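Side-chain contacts in N-carbamoylsarcosine amidase related protein (Thermoplasma acidophilum, PDB 3EEF), which binds zinc and probably hydrolyses N-carbamoylsarcosine or a related amide substrate, as a member of the isochorismatase-like cysteine hydrolases: residues L5-M10 and D77-S82; E13-R18 and P22-T27; Y86-H91 and Y97-D102; V113-L118 and I122-T127. All blocks are in the same frame, centred on the assembly; numbering follows the deposited sequence.

Contact 1: L5-M10 and D77-S82; sequences LVVVDM and DEIRPS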
loop_
_atom_site.group_PDB
_atom_site.type_symbol
_atom_site.label_atom_id
_atom_site.label_comp_id
_atom_site.label_asym_id
_atom_site.label_seq_id
_atom_site.Cartn_x
_atom_site.Cartn_y
_atom_site.Cartn_z
ATOM N N LEU A 5 0.182 10.383 19.041
ATOM C CA LEU A 5 0.949 9.391 19.785
ATOM C C LEU A 5 0.564 7.989 19.307
ATOM O O LEU A 5 -0.612 7.651 19.272
ATOM C CB LEU A 5 0.717 9.539 21.285
ATOM C CG LEU A 5 1.380 8.527 22.195
ATOM C CD1 LEU A 5 2.931 8.751 22.291
ATOM C CD2 LEU A 5 0.676 8.581 23.556
ATOM N N VAL A 6 1.567 7.213 18.909
ATOM C CA VAL A 6 1.379 5.841 18.462
ATOM C C VAL A 6 2.001 4.942 19.513
ATOM O O VAL A 6 3.198 5.047 19.773
ATOM C CB VAL A 6 2.001 5.583 17.061
ATOM C CG1 VAL A 6 1.790 4.147 16.628
ATOM C CG2 VAL A 6 1.388 6.513 16.038
ATOM N N VAL A 7 1.169 4.108 20.142
ATOM C CA VAL A 7 1.583 3.265 21.264
ATOM C C VAL A 7 1.716 1.835 20.784
ATOM O O VAL A 7 0.694 1.140 20.582
ATOM C CB VAL A 7 0.572 3.289 22.432
ATOM C CG1 VAL A 7 1.156 2.551 23.586
ATOM C CG2 VAL A 7 0.201 4.741 22.879
ATOM N N VAL A 8 2.959 1.382 20.614
ATOM C CA VAL A 8 3.219 0.095 19.936
ATOM C C VAL A 8 3.297 -1.145 20.872
ATOM O O VAL A 8 4.174 -1.211 21.710
ATOM C CB VAL A 8 4.520 0.165 19.078
ATOM C CG1 VAL A 8 4.686 -1.137 18.250
ATOM C CG2 VAL A 8 4.514 1.452 18.158
ATOM N N ASP A 9 2.362 -2.092 20.725
ATOM C CA ASP A 9 2.445 -3.419 21.381
ATOM C C ASP A 9 2.595 -3.428 22.899
ATOM O O ASP A 9 3.252 -4.318 23.471
ATOM C CB ASP A 9 3.568 -4.280 20.745
ATOM C CG ASP A 9 3.154 -4.892 19.402
ATOM O OD1 ASP A 9 1.964 -5.279 19.228
ATOM O OD2 ASP A 9 4.036 -4.987 18.516
HETATM N N MSE A 10 1.955 -2.488 23.574
HETATM C CA MSE A 10 1.972 -2.506 25.034
HETATM C C MSE A 10 0.907 -3.501 25.485
HETATM O O MSE A 10 -0.122 -3.108 26.028
HETATM C CB MSE A 10 1.715 -1.114 25.612
HETATM C CG MSE A 10 2.817 -0.087 25.325
HETATM SE SE MSE A 10 4.490 -0.470 26.222
HETATM C CE MSE A 10 4.104 0.234 28.015
ATOM N N ASP A 77 -3.678 -3.259 31.442
ATOM C CA ASP A 77 -4.686 -2.471 32.189
ATOM C C ASP A 77 -4.137 -1.160 32.684
ATOM O O ASP A 77 -4.848 -0.169 32.725
ATOM C CB ASP A 77 -5.248 -3.267 33.378
ATOM C CG ASP A 77 -6.127 -4.417 32.934
ATOM O OD1 ASP A 77 -6.812 -4.271 31.890
ATOM O OD2 ASP A 77 -6.134 -5.459 33.612
ATOM N N GLU A 78 -2.857 -1.154 33.028
ATOM C CA GLU A 78 -2.178 0.060 33.486
ATOM C C GLU A 78 -2.443 1.273 32.581
ATOM O O GLU A 78 -2.597 2.386 33.074
ATOM C CB GLU A 78 -0.666 -0.179 33.599
ATOM C CG GLU A 78 -0.248 -1.106 34.763
ATOM C CD GLU A 78 -0.330 -2.576 34.423
ATOM O OE1 GLU A 78 -1.175 -2.967 33.597
ATOM O OE2 GLU A 78 0.458 -3.351 34.987
ATOM N N ILE A 79 -2.482 1.043 31.263
ATOM C CA ILE A 79 -2.718 2.113 30.265
ATOM C C ILE A 79 -3.911 1.758 29.375
ATOM O O ILE A 79 -3.900 1.957 28.183
ATOM C CB ILE A 79 -1.447 2.406 29.423
ATOM C CG1 ILE A 79 -0.919 1.129 28.736
ATOM C CG2 ILE A 79 -0.359 3.011 30.302
ATOM C CD1 ILE A 79 0.208 1.392 27.777
ATOM N N ARG A 80 -4.934 1.197 29.996
ATOM C CA ARG A 80 -6.168 0.874 29.340
ATOM C C ARG A 80 -6.577 2.019 28.441
ATOM O O ARG A 80 -6.469 3.190 28.816
ATOM C CB ARG A 80 -7.250 0.644 30.393
ATOM C CG ARG A 80 -8.309 -0.348 30.001
ATOM C CD ARG A 80 -9.527 -0.300 30.955
ATOM N NE ARG A 80 -9.172 -0.053 32.361
ATOM C CZ ARG A 80 -8.819 -0.983 33.258
ATOM N NH1 ARG A 80 -8.742 -2.273 32.925
ATOM N NH2 ARG A 80 -8.529 -0.612 34.508
ATOM N N PRO A 81 -7.038 1.696 27.238
ATOM C CA PRO A 81 -7.435 2.787 26.380
ATOM C C PRO A 81 -8.757 3.395 26.847
ATOM O O PRO A 81 -9.602 2.670 27.373
ATOM C CB PRO A 81 -7.584 2.123 25.004
ATOM C CG PRO A 81 -6.933 0.782 25.145
ATOM C CD PRO A 81 -7.111 0.400 26.554
ATOM N N SER A 82 -8.888 4.712 26.662
ATOM C CA SER A 82 -10.100 5.473 26.956
ATOM C C SER A 82 -10.937 5.685 25.718
ATOM O O SER A 82 -10.532 5.363 24.604
ATOM C CB SER A 82 -9.760 6.884 27.479
ATOM O OG SER A 82 -9.064 6.852 28.706
#
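Two side-chain conformations bring Ile79 against Met10, which is present as selenomethionine. In Ile79, CG1 stands between the backbone N and the carbonyl carbon (chi1 56°), the crowded position. From there the chain runs on fully extended (chi2 173°) and presents its terminal methyl, CD1, as the leading point of the loop. Met10 does the reverse: bent at both chi2 (-68°) and chi3, it curls round that methyl instead of stretching past it. CD1 of Ile79 accordingly lies 3.6 Å from CB of Met10, 3.9 Å from its CG and 4.1 Å from its CE, while the selenium stands a little further back. The two side chains cross at about a right angle, so one methyl settles into the bend of another chain. A looser touch extends the patch, with CG1 of Val7 4.5 Å from CD1 of the same isoleucine. The interface is small and wholly apolar: the loop before strand 86-90 meets strand 3-8 and the residue Met10 beyond it through one isoleucine.

The loop also braces itself. Arg80 N donates to Asp77 O at 3.1 Å, Arg80 NH1 makes a 3.0 Å salt bridge with Asp77 OD1, and one face of the guanidinium lies over the Asp77 carbonyl oxygen.

Val7 belongs to strand 3-8, whose neighbours in the parallel sheet are strands 45-50 and 112-116. Tyr47 of strand 45-50 packs on both Val7 and Pro81, and Met10, just beyond the strand, rests on Thr27 of helix 22-40.

Contact 2: E13-R18 and P22-T27; sequences EFIHGR and PEAMKT
Ile15, whose CD1 meets Ala24, uses its other branch to cover a ring: CG2 sits over the centre of one face of His16, 3.9 Å above the plane. The NE2 of the same ring is hydrogen-bonded to Glu78 OE1. The guanidinium of Arg18 turns NE and NH2 to a single carboxylate oxygen, Glu13 OE2; both bonds are weak in angle, though they belong to a salt bridge between the short helix and the residues just after it.

Across the contact, two torsions of Ile15 direct its longer branch. The first (chi1 -63°) sets CG1 anti to the carbonyl carbon, and a second bend at chi2 (-61°) turns CD1 to Ala24, 3.5 Å from its O and 3.7 Å from its CB. The Ala24 methyl in turn lies 3.3 Å from the carbonyl oxygen of Phe14. Alongside, the selenomethionine Met25 brings its CE within 3.3 Å of Ile15 O.

Ala24 O is held by two donors of one residue, Thr27 N at 3.0 Å and Thr27 OG1 at 2.6 Å; the hydroxyl lies in the carbonyl plane, with a C=O...donor angle of 152°.

The end of helix 12-15 thus lies against the first turns of helix 22-40. Leu118, beyond strand 112-116, packs on Phe14, whose side chain comes within about 5 Å of the zinc, and Ala146 of strand 145-146 touches Glu23 and Thr27.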
loop_
_atom_site.group_PDB
_atom_site.type_symbol
_atom_site.label_atom_id
_atom_site.label_comp_id
_atom_site.label_asym_id
_atom_site.label_seq_id
_atom_site.Cartn_x
_atom_site.Cartn_y
_atom_site.Cartn_z
ATOM N N GLU A 13 1.131 -10.081 26.858
ATOM C CA GLU A 13 2.123 -11.122 26.695
ATOM C C GLU A 13 3.536 -10.582 26.741
ATOM O O GLU A 13 4.430 -11.308 27.134
ATOM C CB GLU A 13 1.903 -11.897 25.399
ATOM C CG GLU A 13 2.938 -13.004 25.138
ATOM C CD GLU A 13 2.484 -13.953 24.064
ATOM O OE1 GLU A 13 1.373 -13.757 23.535
ATOM O OE2 GLU A 13 3.235 -14.898 23.751
ATOM N N PHE A 14 3.746 -9.325 26.338
ATOM C CA PHE A 14 5.098 -8.753 26.357
ATOM C C PHE A 14 5.441 -8.013 27.657
ATOM O O PHE A 14 6.615 -7.710 27.889
ATOM C CB PHE A 14 5.326 -7.823 25.161
ATOM C CG PHE A 14 5.363 -8.526 23.817
ATOM C CD1 PHE A 14 6.309 -9.492 23.550
ATOM C CD2 PHE A 14 4.481 -8.169 22.811
ATOM C CE1 PHE A 14 6.347 -10.129 22.306
ATOM C CE2 PHE A 14 4.515 -8.784 21.561
ATOM C CZ PHE A 14 5.448 -9.764 21.309
ATOM N N ILE A 15 4.429 -7.736 28.489
ATOM C CA ILE A 15 4.588 -6.958 29.730
ATOM C C ILE A 15 4.350 -7.837 30.952
ATOM O O ILE A 15 5.155 -7.838 31.885
ATOM C CB ILE A 15 3.590 -5.765 29.804
ATOM C CG1 ILE A 15 3.833 -4.751 28.677
ATOM C CG2 ILE A 15 3.714 -5.016 31.141
ATOM C CD1 ILE A 15 5.212 -4.110 28.706
ATOM N N HIS A 16 3.238 -8.569 30.941
ATOM C CA HIS A 16 2.805 -9.380 32.083
ATOM C C HIS A 16 2.979 -10.873 31.889
ATOM O O HIS A 16 3.115 -11.576 32.872
ATOM C CB HIS A 16 1.335 -9.104 32.455
ATOM C CG HIS A 16 1.105 -7.730 32.992
ATOM N ND1 HIS A 16 1.823 -7.224 34.057
ATOM C CD2 HIS A 16 0.260 -6.742 32.606
ATOM C CE1 HIS A 16 1.424 -5.990 34.308
ATOM N NE2 HIS A 16 0.473 -5.673 33.446
ATOM N N GLY A 17 2.982 -11.362 30.651
ATOM C CA GLY A 17 2.881 -12.811 30.416
ATOM C C GLY A 17 4.106 -13.502 29.855
ATOM O O GLY A 17 5.213 -13.263 30.283
ATOM N N ARG A 18 3.893 -14.345 28.853
ATOM C CA ARG A 18 4.871 -15.352 28.446
ATOM C C ARG A 18 6.230 -14.755 28.006
ATOM O O ARG A 18 7.281 -15.355 28.250
ATOM C CB ARG A 18 4.243 -16.217 27.344
ATOM C CG ARG A 18 5.066 -17.399 26.885
ATOM C CD ARG A 18 4.321 -18.206 25.816
ATOM N NE ARG A 18 4.403 -17.583 24.501
ATOM C CZ ARG A 18 5.498 -17.556 23.737
ATOM N NH1 ARG A 18 6.625 -18.110 24.145
ATOM N NH2 ARG A 18 5.465 -16.954 22.547
ATOM N N PRO A 22 11.877 -7.220 32.286
ATOM C CA PRO A 22 11.931 -5.990 33.087
ATOM C C PRO A 22 12.115 -4.697 32.274
ATOM O O PRO A 22 11.596 -3.672 32.654
ATOM C CB PRO A 22 13.144 -6.218 34.012
ATOM C CG PRO A 22 13.299 -7.689 34.076
ATOM C CD PRO A 22 12.992 -8.103 32.635
ATOM N N GLU A 23 12.859 -4.766 31.182
ATOM C CA GLU A 23 12.975 -3.668 30.220
ATOM C C GLU A 23 11.570 -3.218 29.820
ATOM O O GLU A 23 11.263 -2.019 29.832
ATOM C CB GLU A 23 13.751 -4.109 28.962
ATOM C CG GLU A 23 15.234 -4.610 29.181
ATOM C CD GLU A 23 15.361 -6.073 29.670
ATOM O OE1 GLU A 23 15.306 -7.027 28.853
ATOM O OE2 GLU A 23 15.547 -6.266 30.885
ATOM N N ALA A 24 10.727 -4.198 29.481
ATOM C CA ALA A 24 9.338 -3.972 29.110
ATOM C C ALA A 24 8.532 -3.345 30.246
ATOM O O ALA A 24 7.880 -2.310 30.050
ATOM C CB ALA A 24 8.673 -5.296 28.640
HETATM N N MSE A 25 8.580 -3.965 31.425
HETATM C CA MSE A 25 7.914 -3.415 32.636
HETATM C C MSE A 25 8.358 -1.984 32.907
HETATM O O MSE A 25 7.558 -1.146 33.310
HETATM C CB MSE A 25 8.199 -4.275 33.887
HETATM C CG MSE A 25 7.164 -5.361 34.192
HETATM SE SE MSE A 25 7.950 -7.071 34.922
HETATM C CE MSE A 25 6.317 -8.183 34.943
ATOM N N LYS A 26 9.638 -1.708 32.697
ATOM C CA LYS A 26 10.150 -0.370 32.950
ATOM C C LYS A 26 9.418 0.716 32.091
ATOM O O LYS A 26 9.318 1.871 32.537
ATOM C CB LYS A 26 11.682 -0.328 32.785
ATOM N N THR A 27 8.870 0.342 30.911
ATOM C CA THR A 27 8.222 1.329 29.996
ATOM C C THR A 27 6.878 1.835 30.480
ATOM O O THR A 27 6.441 2.916 30.065
ATOM C CB THR A 27 8.031 0.784 28.531
ATOM O OG1 THR A 27 7.095 -0.320 28.513
ATOM C CG2 THR A 27 9.373 0.360 27.958
#

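Contact 3: Y86-H91 and Y97-D102; sequences YVLEKH and YGTNLD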
loop_
_atom_site.group_PDB
_atom_site.type_symbol
_atom_site.label_atom_id
_atom_site.label_comp_id
_atom_site.label_asym_id
_atom_site.label_seq_id
_atom_site.Cartn_x
_atom_site.Cartn_y
_atom_site.Cartn_z
ATOM N N TYR A 86 -7.749 5.576 19.668
ATOM C CA TYR A 86 -7.910 4.562 18.633
ATOM C C TYR A 86 -7.185 3.223 19.005
ATOM O O TYR A 86 -6.092 3.252 19.571
ATOM C CB TYR A 86 -7.403 5.142 17.323
ATOM C CG TYR A 86 -8.192 6.358 16.837
ATOM C CD1 TYR A 86 -9.188 6.203 15.907
ATOM C CD2 TYR A 86 -7.934 7.650 17.316
ATOM C CE1 TYR A 86 -9.898 7.275 15.422
ATOM C CE2 TYR A 86 -8.650 8.748 16.846
ATOM C CZ TYR A 86 -9.629 8.542 15.881
ATOM O OH TYR A 86 -10.402 9.553 15.369
ATOM N N VAL A 87 -7.819 2.071 18.750
ATOM C CA VAL A 87 -7.191 0.764 19.002
ATOM C C VAL A 87 -7.219 -0.058 17.697
ATOM O O VAL A 87 -8.299 -0.378 17.173
ATOM C CB VAL A 87 -7.865 -0.014 20.136
ATOM C CG1 VAL A 87 -7.107 -1.343 20.423
ATOM C CG2 VAL A 87 -7.986 0.846 21.399
ATOM N N LEU A 88 -6.019 -0.358 17.181
ATOM C CA LEU A 88 -5.832 -1.003 15.897
ATOM C C LEU A 88 -5.205 -2.389 16.125
ATOM O O LEU A 88 -4.330 -2.577 17.026
ATOM C CB LEU A 88 -4.917 -0.169 14.982
ATOM C CG LEU A 88 -5.469 0.972 14.118
ATOM C CD1 LEU A 88 -6.506 1.795 14.876
ATOM C CD2 LEU A 88 -4.349 1.878 13.565
ATOM N N GLU A 89 -5.685 -3.355 15.335
ATOM C CA GLU A 89 -5.089 -4.676 15.296
ATOM C C GLU A 89 -4.122 -4.667 14.141
ATOM O O GLU A 89 -4.455 -4.175 13.066
ATOM C CB GLU A 89 -6.148 -5.757 15.069
ATOM C CG GLU A 89 -7.081 -6.004 16.252
ATOM C CD GLU A 89 -8.255 -6.877 15.861
ATOM O OE1 GLU A 89 -8.020 -7.991 15.379
ATOM O OE2 GLU A 89 -9.417 -6.442 16.005
ATOM N N LYS A 90 -2.929 -5.208 14.355
ATOM C CA LYS A 90 -1.941 -5.345 13.298
ATOM C C LYS A 90 -1.448 -6.798 13.198
ATOM O O LYS A 90 -1.486 -7.540 14.180
ATOM C CB LYS A 90 -0.779 -4.370 13.526
ATOM C CG LYS A 90 0.160 -4.693 14.700
ATOM C CD LYS A 90 1.332 -3.704 14.723
ATOM C CE LYS A 90 2.333 -4.029 15.790
ATOM N NZ LYS A 90 3.363 -5.051 15.355
ATOM N N HIS A 91 -0.974 -7.177 12.011
ATOM C CA HIS A 91 -0.517 -8.538 11.731
ATOM C C HIS A 91 0.972 -8.663 11.326
ATOM O O HIS A 91 1.427 -9.767 11.022
ATOM C CB HIS A 91 -1.402 -9.135 10.633
ATOM C CG HIS A 91 -2.781 -9.458 11.120
ATOM N ND1 HIS A 91 -3.111 -10.692 11.643
ATOM C CD2 HIS A 91 -3.896 -8.685 11.222
ATOM C CE1 HIS A 91 -4.375 -10.672 12.026
ATOM N NE2 HIS A 91 -4.875 -9.467 11.781
ATOM N N TYR A 97 1.363 -1.519 8.266
ATOM C CA TYR A 97 1.088 -2.569 7.299
ATOM C C TYR A 97 -0.245 -3.269 7.528
ATOM O O TYR A 97 -0.499 -3.924 8.584
ATOM C CB TYR A 97 2.177 -3.623 7.226
ATOM C CG TYR A 97 2.001 -4.452 5.946
ATOM C CD1 TYR A 97 1.473 -5.742 5.978
ATOM C CD2 TYR A 97 2.286 -3.904 4.706
ATOM C CE1 TYR A 97 1.283 -6.470 4.824
ATOM C CE2 TYR A 97 2.102 -4.634 3.547
ATOM C CZ TYR A 97 1.595 -5.916 3.633
ATOM O OH TYR A 97 1.421 -6.648 2.508
ATOM N N GLY A 98 -1.087 -3.163 6.509
ATOM C CA GLY A 98 -2.418 -3.743 6.564
ATOM C C GLY A 98 -3.356 -3.097 7.564
ATOM O O GLY A 98 -4.317 -3.739 8.005
ATOM N N THR A 99 -3.063 -1.861 7.975
ATOM C CA THR A 99 -3.896 -1.166 8.968
ATOM C C THR A 99 -4.429 0.132 8.401
ATOM O O THR A 99 -4.069 0.555 7.309
ATOM C CB THR A 99 -3.137 -0.853 10.306
ATOM O OG1 THR A 99 -2.205 0.237 10.151
ATOM C CG2 THR A 99 -2.387 -2.080 10.839
ATOM N N ASN A 100 -5.259 0.795 9.173
ATOM C CA ASN A 100 -5.747 2.120 8.787
ATOM C C ASN A 100 -5.052 3.217 9.584
ATOM O O ASN A 100 -5.610 4.316 9.798
ATOM C CB ASN A 100 -7.262 2.165 8.940
ATOM C CG ASN A 100 -7.713 1.930 10.358
ATOM O OD1 ASN A 100 -7.183 1.062 11.062
ATOM N ND2 ASN A 100 -8.724 2.697 10.783
ATOM N N LEU A 101 -3.816 2.951 10.015
ATOM C CA LEU A 101 -3.108 3.929 10.813
ATOM C C LEU A 101 -2.933 5.201 10.006
ATOM O O LEU A 101 -3.148 6.285 10.512
ATOM C CB LEU A 101 -1.758 3.401 11.293
ATOM C CG LEU A 101 -0.858 4.346 12.068
ATOM C CD1 LEU A 101 -1.553 4.869 13.314
ATOM C CD2 LEU A 101 0.434 3.600 12.406
ATOM N N ASP A 102 -2.537 5.075 8.756
ATOM C CA ASP A 102 -2.235 6.245 7.978
ATOM C C ASP A 102 -3.511 7.067 7.806
ATOM O O ASP A 102 -3.486 8.284 7.864
ATOM C CB ASP A 102 -1.614 5.853 6.643
ATOM C CG ASP A 102 -1.107 7.050 5.879
ATOM O OD1 ASP A 102 -0.324 7.824 6.465
ATOM O OD2 ASP A 102 -1.538 7.231 4.723
HETATM O O HOH W 1 -5.158 -5.391 10.540
HETATM O O HOH W 2 -2.058 -5.752 9.653
#
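Lys90 NZ, at the far end of a side chain whose CB touches Thr99, is gripped by the Asp50 carboxylate in a salt bridge and by the carbonyl oxygens of Ala92 and Tyr93. At the root of this lysine, Thr99 CG2 lies 3.9 Å from Lys90 CB and 3.7 Å from Glu89 O. Thr99 chi1 (74°) sets that methyl anti to the carbonyl carbon and leaves OG1 to accept from Leu101 N (3.2 Å, N-H...acceptor angle 157°), an ST turn leading into helix 101-107; OG1 is also hydrogen-bonded to Gly95 O.

Strand 86-90 is an outer strand of this chain's parallel sheet, and the segment 97-102 begins the crossover to strand 112-116. Lys90, near both Asp9 and Cys123, is consistent with the Asp-Lys-Cys triad of isochorismatase-like hydrolases.

Leu88, the main apolar contributor, packs on the start of helix 101-107. Its CG is 3.5 Å from Asn100 OD1, the two side chains crossing obliquely, and its CD2 is 3.8 Å from Leu101 CB.

Two waters bridge the backbones of the two segments. One donates to Glu89 O and Gly98 O; the other accepts from His91 N at 3.0 Å and donates to Tyr97 O at 2.6 Å. Tyr53 of the second subunit packs on Leu88.

Contact 4: V113-L118 and I122-T127; sequences VVLIGL and ICVRHT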
loop_
_atom_site.group_PDB
_atom_site.type_symbol
_atom_site.label_atom_id
_atom_site.label_comp_id
_atom_site.label_asym_id
_atom_site.label_seq_id
_atom_site.Cartn_x
_atom_site.Cartn_y
_atom_site.Cartn_z
ATOM N N VAL A 113 4.788 11.860 14.228
ATOM C CA VAL A 113 4.381 10.741 15.070
ATOM C C VAL A 113 5.274 10.668 16.264
ATOM O O VAL A 113 6.494 10.821 16.159
ATOM C CB VAL A 113 4.396 9.364 14.316
ATOM C CG1 VAL A 113 3.261 9.339 13.262
ATOM C CG2 VAL A 113 5.744 9.086 13.703
ATOM N N VAL A 114 4.668 10.485 17.419
ATOM C CA VAL A 114 5.453 10.223 18.634
ATOM C C VAL A 114 5.298 8.774 18.961
ATOM O O VAL A 114 4.176 8.290 19.094
ATOM C CB VAL A 114 4.974 11.060 19.821
ATOM C CG1 VAL A 114 5.857 10.779 21.029
ATOM C CG2 VAL A 114 5.003 12.531 19.440
ATOM N N LEU A 115 6.417 8.078 19.065
ATOM C CA LEU A 115 6.426 6.606 19.171
ATOM C C LEU A 115 6.849 6.131 20.560
ATOM O O LEU A 115 7.885 6.521 21.064
ATOM C CB LEU A 115 7.405 6.016 18.148
ATOM C CG LEU A 115 7.141 6.287 16.686
ATOM C CD1 LEU A 115 8.253 5.670 15.821
ATOM C CD2 LEU A 115 5.772 5.728 16.303
ATOM N N ILE A 116 6.036 5.293 21.174
ATOM C CA ILE A 116 6.425 4.605 22.379
ATOM C C ILE A 116 5.998 3.138 22.283
ATOM O O ILE A 116 5.155 2.779 21.435
ATOM C CB ILE A 116 5.784 5.280 23.616
ATOM C CG1 ILE A 116 4.276 5.065 23.670
ATOM C CG2 ILE A 116 6.098 6.786 23.629
ATOM C CD1 ILE A 116 3.634 5.679 24.926
ATOM N N GLY A 117 6.587 2.294 23.133
ATOM C CA GLY A 117 6.177 0.884 23.263
ATOM C C GLY A 117 7.267 -0.129 22.941
ATOM O O GLY A 117 8.449 0.159 23.049
ATOM N N LEU A 118 6.841 -1.293 22.470
ATOM C CA LEU A 118 7.677 -2.481 22.304
ATOM C C LEU A 118 7.858 -2.878 20.847
ATOM O O LEU A 118 6.868 -3.119 20.144
ATOM C CB LEU A 118 7.025 -3.669 23.047
ATOM C CG LEU A 118 6.737 -3.279 24.476
ATOM C CD1 LEU A 118 6.180 -4.443 25.218
ATOM C CD2 LEU A 118 8.012 -2.649 25.147
ATOM N N ILE A 122 12.454 -3.961 16.890
ATOM C CA ILE A 122 11.522 -4.559 15.969
ATOM C C ILE A 122 10.340 -3.610 15.691
ATOM O O ILE A 122 10.439 -2.739 14.799
ATOM C CB ILE A 122 11.061 -5.931 16.462
ATOM C CG1 ILE A 122 12.272 -6.844 16.744
ATOM C CG2 ILE A 122 10.177 -6.584 15.440
ATOM C CD1 ILE A 122 11.877 -8.183 17.423
ATOM N N CYS A 123 9.246 -3.726 16.441
ATOM C CA CYS A 123 8.005 -3.096 15.980
ATOM C C CYS A 123 8.037 -1.555 15.994
ATOM O O CYS A 123 7.449 -0.911 15.114
ATOM C CB CYS A 123 6.806 -3.619 16.775
ATOM S SG CYS A 123 6.519 -5.437 16.626
ATOM N N VAL A 124 8.690 -0.955 16.985
ATOM C CA VAL A 124 8.760 0.502 17.089
ATOM C C VAL A 124 9.558 1.036 15.905
ATOM O O VAL A 124 9.177 2.005 15.255
ATOM C CB VAL A 124 9.380 0.985 18.441
ATOM C CG1 VAL A 124 9.740 2.453 18.361
ATOM C CG2 VAL A 124 8.421 0.691 19.641
ATOM N N ARG A 125 10.645 0.353 15.613
ATOM C CA ARG A 125 11.546 0.754 14.568
ATOM C C ARG A 125 10.915 0.626 13.185
ATOM O O ARG A 125 11.092 1.494 12.300
ATOM C CB ARG A 125 12.806 -0.101 14.666
ATOM C CG ARG A 125 13.884 0.347 13.732
ATOM C CD ARG A 125 15.060 -0.585 13.729
ATOM N NE ARG A 125 15.740 -0.651 15.018
ATOM C CZ ARG A 125 16.989 -1.085 15.175
ATOM N NH1 ARG A 125 17.725 -1.455 14.135
ATOM N NH2 ARG A 125 17.528 -1.090 16.381
ATOM N N HIS A 126 10.215 -0.489 12.997
ATOM C CA HIS A 126 9.529 -0.788 11.747
ATOM C C HIS A 126 8.399 0.196 11.489
ATOM O O HIS A 126 8.235 0.696 10.387
ATOM C CB HIS A 126 9.061 -2.244 11.742
ATOM C CG HIS A 126 10.156 -3.204 11.406
ATOM N ND1 HIS A 126 11.100 -3.596 12.326
ATOM C CD2 HIS A 126 10.523 -3.763 10.228
ATOM C CE1 HIS A 126 11.979 -4.385 11.735
ATOM N NE2 HIS A 126 11.644 -4.520 10.468
ATOM N N THR A 127 7.616 0.475 12.512
ATOM C CA THR A 127 6.651 1.554 12.452
ATOM C C THR A 127 7.320 2.886 12.070
ATOM O O THR A 127 6.776 3.643 11.268
ATOM C CB THR A 127 5.961 1.667 13.793
ATOM O OG1 THR A 127 5.394 0.385 14.075
ATOM C CG2 THR A 127 4.849 2.750 13.772
#
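Apolar packing centres on Leu115 and two residues one helical turn apart, Val124 and Thr127. Leu115 CD2 lies 4.0 Å from Thr127 CG2, and Leu115 CB is 4.3 Å from Val124 CG1.

Methyl and methylene contacts with backbone oxygens form the second group. The other methyl of Leu115, CD1, is 3.8 Å from Val124 O. Val124 CG1 is anti to the backbone N (chi1 166°), which leaves CG2 to press on the corner of the chain at 3.4 Å from Gly117 O. Cys123 CB comes equally close, 3.4 Å, to Leu118 O.

Hydrogen bonds run within segment 122-127, not across the contact. Ile122 O takes both His126 N and His126 ND1; it lies in the imidazole plane, 2.7 Å from ND1, while ND1 stands 47° out of the carbonyl plane. Cys123 O accepts Thr127 OG1 at 2.6 Å and Thr127 N from opposite faces of its plane. Outside the segment, Thr127 OG1 is also bonded to Gly95 N.

Strand 113-116 and helix 123-127 run nearly antiparallel (166°), their axes 9.0 Å apart, as in a beta-alpha-beta unit, here completed by strand 137-141. Cys123 opens the helix with its side chain about 5 Å from the zinc, a placement consistent with the nucleophilic cysteine of this hydrolase family.

Contacts 1, 3 and 4 all reach one parallel sheet, their centres 12 to 14 Å apart, whereas contact 2 flanks it, its centre about 22 Å from that of contact 3. Along the chain, contact 2 is nested inside the loop that contact 1 closes; contacts 3 and 4 follow in series. Strands 3-8 and 112-116 are neighbours, so contacts 1 and 4 share the sheet's centre, with Val8 N near Ile116 O at 2.7 Å. Leu118 joins contact 4 to contact 2 through Phe14 and Ile15. Asp9, Lys90 and Cys123, one from each of contacts 1, 3 and 4, converge on one another, the side chains of Lys90 and Cys123 about 5 Å from the zinc, which fits a single active-site pocket at the strand ends.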